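Local coordinates for interphotoreceptor retinoid-binding protein (Xenopus laevis, PDB 1J7X) that probably binds and carries retinoids between cells of the retina, in a chain related to the S41 peptidases of the ClpP/crotonase clan, at residues 211-216 against 235-240; 220-225 against 274-279. All blocks are in the same frame, centred on the assembly; numbering follows the deposited sequence.

Interaction 1: 211-216 against 235-240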
loop_
_atom_site.group_PDB
_atom_site.type_symbol
_atom_site.label_atom_id
_atom_site.label_comp_id
_atom_site.label_asym_id
_atom_site.label_seq_id
_atom_site.Cartn_x
_atom_site.Cartn_y
_atom_site.Cartn_z
ATOM N N HIS A 211 -3.757 11.845 -3.272
ATOM C CA HIS A 211 -2.989 11.918 -2.073
ATOM C C HIS A 211 -3.676 11.281 -0.901
ATOM O O HIS A 211 -3.042 11.033 0.100
ATOM C CB HIS A 211 -2.668 13.353 -1.717
ATOM C CG HIS A 211 -3.888 14.182 -1.389
ATOM N ND1 HIS A 211 -4.286 14.434 -0.086
ATOM C CD2 HIS A 211 -4.750 14.860 -2.179
ATOM C CE1 HIS A 211 -5.388 15.164 -0.103
ATOM N NE2 HIS A 211 -5.705 15.410 -1.357
ATOM N N GLN A 212 -4.992 11.062 -0.979
ATOM C CA GLN A 212 -5.718 10.385 0.076
ATOM C C GLN A 212 -5.665 8.842 -0.057
ATOM O O GLN A 212 -5.912 8.136 0.897
ATOM C CB GLN A 212 -7.176 10.810 0.140
ATOM C CG GLN A 212 -7.312 12.295 0.457
ATOM C CD GLN A 212 -8.670 12.844 0.022
ATOM O OE1 GLN A 212 -9.682 12.140 0.150
ATOM N NE2 GLN A 212 -8.695 14.098 -0.531
ATOM N N THR A 213 -5.342 8.308 -1.216
ATOM C CA THR A 213 -5.253 6.843 -1.380
ATOM C C THR A 213 -4.276 6.248 -0.384
ATOM O O THR A 213 -3.117 6.754 -0.254
ATOM C CB THR A 213 -4.838 6.531 -2.805
ATOM O OG1 THR A 213 -5.697 7.251 -3.742
ATOM C CG2 THR A 213 -4.851 4.971 -3.128
ATOM N N ALA A 214 -4.675 5.236 0.387
ATOM C CA ALA A 214 -3.882 4.746 1.496
ATOM C C ALA A 214 -3.841 3.233 1.640
ATOM O O ALA A 214 -4.740 2.543 1.136
ATOM C CB ALA A 214 -4.372 5.343 2.780
ATOM N N THR A 215 -2.908 2.804 2.469
ATOM C CA THR A 215 -2.620 1.408 2.783
ATOM C C THR A 215 -2.891 0.406 1.644
ATOM O O THR A 215 -2.310 0.484 0.552
ATOM C CB THR A 215 -3.398 1.050 4.101
ATOM O OG1 THR A 215 -4.804 1.362 4.010
ATOM C CG2 THR A 215 -2.995 1.977 5.272
ATOM N N ALA A 216 -3.865 -0.469 1.931
ATOM C CA ALA A 216 -4.177 -1.539 0.973
ATOM C C ALA A 216 -4.405 -1.009 -0.425
ATOM O O ALA A 216 -4.150 -1.681 -1.438
ATOM C CB ALA A 216 -5.345 -2.360 1.399
ATOM N N GLU A 235 -2.500 11.575 -8.456
ATOM C CA GLU A 235 -1.524 12.153 -7.549
ATOM C C GLU A 235 -0.649 11.059 -6.896
ATOM O O GLU A 235 -1.041 9.920 -6.724
ATOM C CB GLU A 235 -2.187 12.946 -6.488
ATOM C CG GLU A 235 -3.083 14.070 -7.048
ATOM C CD GLU A 235 -3.941 14.701 -6.008
ATOM O OE1 GLU A 235 -4.218 14.098 -4.918
ATOM O OE2 GLU A 235 -4.509 15.806 -6.298
ATOM N N ILE A 236 0.486 11.481 -6.354
ATOM C CA ILE A 236 1.312 10.579 -5.565
ATOM C C ILE A 236 0.476 10.286 -4.303
ATOM O O ILE A 236 -0.190 11.183 -3.728
ATOM C CB ILE A 236 2.641 11.286 -5.153
ATOM C CG1 ILE A 236 3.453 11.500 -6.368
ATOM C CG2 ILE A 236 3.363 10.509 -4.168
ATOM C CD1 ILE A 236 4.557 12.586 -6.188
ATOM N N THR A 237 0.447 9.042 -3.896
ATOM C CA THR A 237 -0.423 8.624 -2.807
ATOM C C THR A 237 0.074 8.994 -1.416
ATOM O O THR A 237 1.174 9.553 -1.308
ATOM C CB THR A 237 -0.761 7.143 -2.932
ATOM O OG1 THR A 237 0.378 6.330 -2.771
ATOM C CG2 THR A 237 -1.340 6.821 -4.381
ATOM N N SER A 238 -0.698 8.658 -0.390
ATOM C CA SER A 238 -0.450 9.138 0.941
ATOM C C SER A 238 0.827 8.662 1.576
ATOM O O SER A 238 1.283 9.330 2.405
ATOM C CB SER A 238 -1.643 8.786 1.862
ATOM O OG SER A 238 -1.674 7.428 2.127
ATOM N N GLY A 239 1.377 7.518 1.167
ATOM C CA GLY A 239 2.558 6.957 1.773
ATOM C C GLY A 239 2.314 6.342 3.091
ATOM O O GLY A 239 3.210 6.322 3.990
ATOM N N ASN A 240 1.110 5.842 3.326
ATOM C CA ASN A 240 0.802 5.197 4.587
ATOM C C ASN A 240 0.652 3.748 4.355
ATOM O O ASN A 240 -0.401 3.334 3.914
ATOM C CB ASN A 240 -0.538 5.726 5.128
ATOM C CG ASN A 240 -0.531 7.238 5.434
ATOM O OD1 ASN A 240 -1.597 7.849 5.587
ATOM N ND2 ASN A 240 0.664 7.836 5.502
#
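His211 and Thr237 bring their CA atoms to 4.2 Å where two loop segments, 211-216 and 235-240, run side by side with end-to-end directions 36° apart; neither is a regular strand. The centre of the contact is the carbonyl of Thr213, whose O accepts two bonds from Ser238. Ser238 N lies nearly along the C=O axis, 3.1 Å from Thr213 O, while Ser238 OG reaches the same O at 2.9 Å from a position tilted 34° out of the carbonyl plane. The hydroxyl gets there because Ser238 OG is tucked between its own N and carbonyl carbon (chi1 72°). With an alanine here, Thr213 O would probably keep the backbone N as its one donor across the contact, and Glu218 and Asn240 N would lose a weak partner. Beside this grip the methyl of Thr237 packs against Thr213, CG2 to CB 3.8 Å, and the two hydroxyls turn elsewhere: Thr213 OG1 to Leu147 and Ser210, Thr237 OG1 to Glu218. Further along, Thr215 N donates to Asn240 O at 2.9 Å in a bent bond. At the other end the side chains of His211 and Glu235 lie alongside, and His211 CA approaches Ile236 O at 3.3 Å. The arrangement ties together the loops that follow two adjacent parallel strands, 204-209 and 231-234, in the beta-beta-alpha spiral fold; the first leads into helix 216-226, with Thr215 at its N-cap position, the second toward strand 244-248.

Interaction 2: 220-225 against 274-279; sequences FAYLMQ and GGVVPD
Segment 220-225 of helix 216-226 meets the irregular loop segment 274-279 along one flank, the backbones closest at Tyr222 and Val276, whose CA atoms are 5.9 Å apart, and wider at Gln225 and Asp279. Gln225 carries the polar half of the contact. With CG anti to the backbone N (chi1 -178°) and the chain extended beyond it, the side chain sets its amide beside the other backbone. NE2 of Gln225 donates to Val277 O at 2.9 Å; that oxygen lies only 2° out of the amide plane, and the bond is nearly straight at 166°. The same nitrogen makes a weak bond to Asp279 OD2 at 3.2 Å, the carboxylate turned almost perpendicular to the amide; OD2 also accepts from Ile232 N. On the other side of the amide, Gln225 OE1 accepts from a water at 2.8 Å, which takes the N-H of Val277, so the C=O of Val277 directly, and its N-H through the water, are tied to one side chain and the amide's rotation is fixed. One residue earlier, Val276 points at the helix, its CG2 meeting Tyr222 CB at 3.8 Å and, more loosely, Ala221 CB. The ring of Tyr222 stacks on Trp271 and its hydroxyl bonds Asp265. This is helix-to-loop packing within the S41-like, ClpP/crotonase-clan fold: helix 216-226 packs against the loop that leads into strand 280-281, an outermost strand of the mixed sheet.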
loop_
_atom_site.group_PDB
_atom_site.type_symbol
_atom_site.label_atom_id
_atom_site.label_comp_id
_atom_site.label_asym_id
_atom_site.label_seq_id
_atom_site.Cartn_x
_atom_site.Cartn_y
_atom_site.Cartn_z
ATOM N N PHE A 220 -2.406 -2.138 -3.770
ATOM C CA PHE A 220 -3.130 -2.595 -5.021
ATOM C C PHE A 220 -2.671 -1.852 -6.219
ATOM O O PHE A 220 -2.326 -2.461 -7.296
ATOM C CB PHE A 220 -4.670 -2.517 -4.857
ATOM C CG PHE A 220 -5.403 -2.939 -6.051
ATOM C CD1 PHE A 220 -5.679 -4.225 -6.283
ATOM C CD2 PHE A 220 -5.883 -1.992 -6.975
ATOM C CE1 PHE A 220 -6.278 -4.594 -7.538
ATOM C CE2 PHE A 220 -6.543 -2.356 -8.059
ATOM C CZ PHE A 220 -6.748 -3.644 -8.353
ATOM N N ALA A 221 -2.640 -0.514 -6.092
ATOM C CA ALA A 221 -2.202 0.347 -7.210
ATOM C C ALA A 221 -0.706 0.038 -7.601
ATOM O O ALA A 221 -0.306 -0.086 -8.787
ATOM C CB ALA A 221 -2.321 1.851 -6.899
ATOM N N TYR A 222 0.079 -0.011 -6.549
ATOM C CA TYR A 222 1.547 -0.307 -6.756
ATOM C C TYR A 222 1.765 -1.629 -7.521
ATOM O O TYR A 222 2.492 -1.699 -8.532
ATOM C CB TYR A 222 2.286 -0.313 -5.427
ATOM C CG TYR A 222 3.756 -0.537 -5.602
ATOM C CD1 TYR A 222 4.612 0.486 -5.974
ATOM C CD2 TYR A 222 4.252 -1.827 -5.492
ATOM C CE1 TYR A 222 6.024 0.195 -6.195
ATOM C CE2 TYR A 222 5.629 -2.111 -5.763
ATOM C CZ TYR A 222 6.489 -1.065 -6.073
ATOM O OH TYR A 222 7.817 -1.315 -6.320
ATOM N N LEU A 223 1.051 -2.643 -7.026
ATOM C CA LEU A 223 1.132 -3.981 -7.628
ATOM C C LEU A 223 0.613 -4.059 -9.030
ATOM O O LEU A 223 1.267 -4.657 -9.961
ATOM C CB LEU A 223 0.474 -5.012 -6.707
ATOM C CG LEU A 223 1.292 -5.232 -5.467
ATOM C CD1 LEU A 223 0.470 -6.118 -4.574
ATOM C CD2 LEU A 223 2.702 -5.938 -5.765
HETATM N N MSE A 224 -0.459 -3.325 -9.321
HETATM C CA MSE A 224 -0.949 -3.261 -10.681
HETATM C C MSE A 224 0.067 -2.591 -11.537
HETATM O O MSE A 224 0.222 -2.957 -12.715
HETATM C CB MSE A 224 -2.336 -2.584 -10.805
HETATM C CG MSE A 224 -3.346 -3.501 -11.706
HETATM SE SE MSE A 224 -4.049 -4.861 -11.196
HETATM C CE MSE A 224 -3.119 -5.783 -11.504
ATOM N N GLN A 225 0.772 -1.619 -10.954
ATOM C CA GLN A 225 1.839 -0.959 -11.730
ATOM C C GLN A 225 3.077 -1.810 -11.915
ATOM O O GLN A 225 3.632 -1.888 -12.982
ATOM C CB GLN A 225 2.165 0.430 -10.978
ATOM C CG GLN A 225 3.198 1.216 -11.706
ATOM C CD GLN A 225 3.563 2.475 -10.938
ATOM O OE1 GLN A 225 4.055 2.371 -9.792
ATOM N NE2 GLN A 225 3.145 3.639 -11.465
ATOM N N GLY A 274 6.160 5.582 0.955
ATOM C CA GLY A 274 6.256 7.041 0.818
ATOM C C GLY A 274 5.295 7.557 -0.263
ATOM O O GLY A 274 5.277 8.771 -0.483
ATOM N N GLY A 275 4.579 6.630 -0.951
ATOM C CA GLY A 275 3.585 6.967 -1.978
ATOM C C GLY A 275 3.806 6.299 -3.285
ATOM O O GLY A 275 4.909 6.248 -3.772
ATOM N N VAL A 276 2.755 5.777 -3.914
ATOM C CA VAL A 276 2.860 5.246 -5.283
ATOM C C VAL A 276 3.004 6.471 -6.161
ATOM O O VAL A 276 2.338 7.512 -5.942
ATOM C CB VAL A 276 1.558 4.534 -5.677
ATOM C CG1 VAL A 276 1.581 4.137 -7.114
ATOM C CG2 VAL A 276 1.348 3.335 -4.777
ATOM N N VAL A 277 3.878 6.393 -7.127
ATOM C CA VAL A 277 4.120 7.465 -8.082
ATOM C C VAL A 277 3.446 7.104 -9.374
ATOM O O VAL A 277 3.807 6.106 -10.029
ATOM C CB VAL A 277 5.658 7.638 -8.342
ATOM C CG1 VAL A 277 5.838 8.815 -9.273
ATOM C CG2 VAL A 277 6.310 7.981 -7.091
ATOM N N PRO A 278 2.396 7.832 -9.749
ATOM C CA PRO A 278 1.637 7.498 -10.985
ATOM C C PRO A 278 2.491 7.560 -12.241
ATOM O O PRO A 278 3.493 8.313 -12.287
ATOM C CB PRO A 278 0.592 8.586 -11.041
ATOM C CG PRO A 278 0.338 8.881 -9.556
ATOM C CD PRO A 278 1.741 8.895 -8.984
ATOM N N ASP A 279 2.072 6.825 -13.258
ATOM C CA ASP A 279 2.664 6.869 -14.569
ATOM C C ASP A 279 2.279 8.264 -15.161
ATOM O O ASP A 279 3.130 8.985 -15.736
ATOM C CB ASP A 279 2.111 5.772 -15.436
ATOM C CG ASP A 279 2.457 4.467 -14.915
ATOM O OD1 ASP A 279 3.680 4.142 -14.945
ATOM O OD2 ASP A 279 1.657 3.693 -14.327
HETATM O O HOH W 1 5.019 3.925 -7.667
#

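How the interactions relate
From the N terminus the chain leaves strand 204-209, passes through 211-216, enters helix 216-226 with 220-225, runs along strand 231-234 to 235-240, and reaches 274-279 after the long strand 254-265. Interaction 1 closes a short loop of 18 residues that includes most of this helix; interaction 2 closes a longer one of 48 from the helix to the last loop before strand 280-281. The segments alternate, so the two contacts cross rather than nest. They also touch, their centres 9 Å apart: Thr237 OG1 is a probable hydrogen-bond partner of Val276 N at 2.7 Å. Together they tie helix 216-226 and the loops following strands 204-209, 231-234 and 254-265.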